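Local coordinates for glycerol-3-phosphate dehydrogenase [NAD(P)+] (Coxiella burnetii, PDB 3K96), which probably catalyses the NAD(P)H-dependent reduction of dihydroxyacetone phosphate to sn-glycerol 3-phosphate, the precursor for phospholipid synthesis, at residues E210-V215 with Q258-G263. Sequence-based numbering, arbitrary orientation. Where two conformers were deposited one is given.
Sequences ELCGSV and QETLTG
No flat group takes part where Cys212 meets Thr260 and Leu261, so there are no ring or amide faces or edges to match. The contact is a thiol sulfur set against two methyl groups. Leu261 CD1 lies 4.2 Å from Cys212 SG, ahead of the sulfur but well off the line of the CB-SG bond. Thr260 CG2 comes at the sulfur from the side, with Cys212 SG 4.3 Å away. The directions from SG to the two methyls differ by about 110°, so the sulfur meets them on two different sides. Leu261 has CG anti to the backbone N (chi1 -171°), and this brings CD1 round to the cysteine. The backbones are close here, with Cys212 CA 6.9 Å from Leu261 CA. No hydrogen bond joins the two segments.

The contact lies in the helical C-terminal domain. It joins the long helix 206-228 to the short helix 258-261. Gly263 then N-caps helix 264-275. Met247 of helix 233-253 touches both Cys212 and Leu261, so helix 233-253 also packs against the apolar cluster. Thr260 turns its hydroxyl elsewhere: OG1 is hydrogen-bonded to Asp205, just before helix 206-228. On that helix, Ser214 OG donates to Leu211 O at 2.9 Å, with the donor tilted 25° from the carbonyl plane. This satisfies the buried hydroxyl within its own helix. The side chain of Cys212 is about 7 Å from those of Lys216, the predicted proton acceptor, and Asp269, predicted to bind sn-glycerol 3-phosphate. Thr262 packs on Thr262 of the second subunit.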
ATOM      1  N   GLU A 210      -5.264  15.156   8.842  1.00 28.01           N
ATOM      2  CA  GLU A 210      -6.016  15.947   7.886  1.00 27.47           C
ATOM      3  C   GLU A 210      -5.316  16.041   6.546  1.00 26.96           C
ATOM      4  O   GLU A 210      -5.921  15.866   5.522  1.00 26.19           O
ATOM      5  CB  GLU A 210      -6.193  17.371   8.397  1.00 27.61           C
ATOM      6  CG  GLU A 210      -7.240  17.533   9.484  1.00 32.88           C
ATOM      7  CD  GLU A 210      -7.299  18.982   9.971  1.00 34.70           C
ATOM      8  OE1 GLU A 210      -8.217  19.700   9.571  1.00 34.71           O
ATOM      9  OE2 GLU A 210      -6.386  19.415  10.699  1.00 41.31           O
ATOM     10  N   LEU A 211      -4.044  16.374   6.568  1.00 26.47           N
ATOM     11  CA  LEU A 211      -3.315  16.545   5.339  1.00 28.39           C
ATOM     12  C   LEU A 211      -3.175  15.237   4.541  1.00 29.09           C
ATOM     13  O   LEU A 211      -3.268  15.248   3.317  1.00 29.83           O
ATOM     14  CB  LEU A 211      -1.977  17.224   5.625  1.00 28.37           C
ATOM     15  CG  LEU A 211      -2.154  18.698   6.020  1.00 30.29           C
ATOM     16  CD1 LEU A 211      -0.826  19.257   6.489  1.00 30.65           C
ATOM     17  CD2 LEU A 211      -2.730  19.537   4.838  1.00 28.00           C
ATOM     18  N   CYS A 212      -2.997  14.119   5.237  1.00 29.53           N
ATOM     19  CA  CYS A 212      -2.929  12.817   4.566  1.00 30.17           C
ATOM     20  C   CYS A 212      -4.230  12.572   3.846  1.00 29.86           C
ATOM     21  O   CYS A 212      -4.250  12.149   2.688  1.00 28.74           O
ATOM     22  CB  CYS A 212      -2.687  11.686   5.570  1.00 29.49           C
ATOM     23  SG  CYS A 212      -1.006  11.558   6.107  1.00 31.52           S
ATOM     24  N   GLY A 213      -5.333  12.822   4.552  1.00 30.09           N
ATOM     25  CA  GLY A 213      -6.644  12.630   3.975  1.00 29.20           C
ATOM     26  C   GLY A 213      -6.933  13.584   2.833  1.00 29.25           C
ATOM     27  O   GLY A 213      -7.730  13.281   1.968  1.00 29.32           O
ATOM     28  N   SER A 214      -6.293  14.739   2.806  1.00 29.37           N
ATOM     29  CA  SER A 214      -6.613  15.701   1.758  1.00 30.56           C
ATOM     30  C   SER A 214      -5.845  15.410   0.456  1.00 29.42           C
ATOM     31  O   SER A 214      -6.103  16.034  -0.563  1.00 29.07           O
ATOM     32  CB  SER A 214      -6.309  17.127   2.235  1.00 30.96           C
ATOM     33  OG  SER A 214      -4.900  17.357   2.283  1.00 36.88           O
ATOM     34  N   VAL A 215      -4.912  14.471   0.508  1.00 29.07           N
ATOM     35  CA  VAL A 215      -4.116  14.117  -0.668  1.00 29.89           C
ATOM     36  C   VAL A 215      -4.428  12.729  -1.257  1.00 30.72           C
ATOM     37  O   VAL A 215      -4.226  12.509  -2.434  1.00 30.72           O
ATOM     38  CB  VAL A 215      -2.637  14.175  -0.322  1.00 29.54           C
ATOM     39  CG1 VAL A 215      -1.775  13.756  -1.517  1.00 30.58           C
ATOM     40  CG2 VAL A 215      -2.266  15.588   0.115  1.00 31.45           C
ATOM     41  N   GLN A 258       5.545  11.745  10.874  1.00 44.27           N
ATOM     42  CA  GLN A 258       5.763  10.620   9.939  1.00 45.45           C
ATOM     43  C   GLN A 258       4.995   9.369  10.415  1.00 44.89           C
ATOM     44  O   GLN A 258       4.548   8.552   9.608  1.00 45.75           O
ATOM     45  CB  GLN A 258       7.267  10.307   9.751  1.00 47.86           C
ATOM     46  CG  GLN A 258       7.991   9.746  11.006  1.00 52.65           C
ATOM     47  CD  GLN A 258       9.514   9.485  10.815  1.00 58.63           C
ATOM     48  OE1 GLN A 258       9.971   9.090   9.735  1.00 63.42           O
ATOM     49  NE2 GLN A 258      10.286   9.681  11.893  1.00 60.65           N
ATOM     50  N   GLU A 259       4.861   9.225  11.727  0.70 44.35           N
ATOM     51  CA  GLU A 259       4.121   8.115  12.295  0.70 44.31           C
ATOM     52  C   GLU A 259       2.688   8.107  11.740  0.70 42.45           C
ATOM     53  O   GLU A 259       2.053   7.050  11.632  0.70 42.71           O
ATOM     54  CB  GLU A 259       4.085   8.200  13.835  0.70 45.07           C
ATOM     55  CG  GLU A 259       5.427   7.922  14.556  0.70 48.35           C
ATOM     56  CD  GLU A 259       6.461   9.035  14.413  0.70 51.68           C
ATOM     57  OE1 GLU A 259       6.068  10.211  14.263  0.70 49.11           O
ATOM     58  OE2 GLU A 259       7.676   8.727  14.479  0.70 55.09           O
ATOM     59  N   THR A 260       2.173   9.286  11.405  1.00 40.21           N
ATOM     60  CA  THR A 260       0.836   9.387  10.853  1.00 37.21           C
ATOM     61  C   THR A 260       0.881   8.924   9.412  1.00 34.29           C
ATOM     62  O   THR A 260       0.002   8.216   8.926  1.00 33.78           O
ATOM     63  CB  THR A 260       0.302  10.813  10.926  1.00 36.43           C
ATOM     64  OG1 THR A 260       0.256  11.211  12.293  1.00 37.10           O
ATOM     65  CG2 THR A 260      -1.090  10.892  10.336  1.00 33.94           C
ATOM     66  N   LEU A 261       1.940   9.300   8.735  1.00 33.50           N
ATOM     67  CA  LEU A 261       2.119   8.945   7.325  1.00 33.29           C
ATOM     68  C   LEU A 261       2.130   7.434   7.058  1.00 31.99           C
ATOM     69  O   LEU A 261       1.553   6.961   6.081  1.00 32.73           O
ATOM     70  CB  LEU A 261       3.409   9.565   6.837  1.00 33.76           C
ATOM     71  CG  LEU A 261       3.704   9.506   5.362  1.00 36.24           C
ATOM     72  CD1 LEU A 261       2.673  10.355   4.566  1.00 33.79           C
ATOM     73  CD2 LEU A 261       5.135  10.020   5.184  1.00 38.31           C
ATOM     74  N   THR A 262       2.768   6.679   7.934  1.00 30.62           N
ATOM     75  CA  THR A 262       2.859   5.239   7.782  1.00 30.62           C
ATOM     76  C   THR A 262       1.722   4.528   8.515  1.00 30.10           C
ATOM     77  O   THR A 262       1.680   3.294   8.563  1.00 29.80           O
ATOM     78  CB  THR A 262       4.195   4.724   8.325  1.00 30.50           C
ATOM     79  OG1 THR A 262       4.327   5.117   9.696  1.00 30.49           O
ATOM     80  CG2 THR A 262       5.365   5.310   7.526  1.00 32.74           C
ATOM     81  N   GLY A 263       0.790   5.305   9.077  1.00 30.42           N
ATOM     82  CA  GLY A 263      -0.351   4.728   9.819  1.00 28.63           C
ATOM     83  C   GLY A 263      -1.618   4.592   8.991  1.00 28.26           C
ATOM     84  O   GLY A 263      -1.599   4.719   7.766  1.00 25.62           O
TER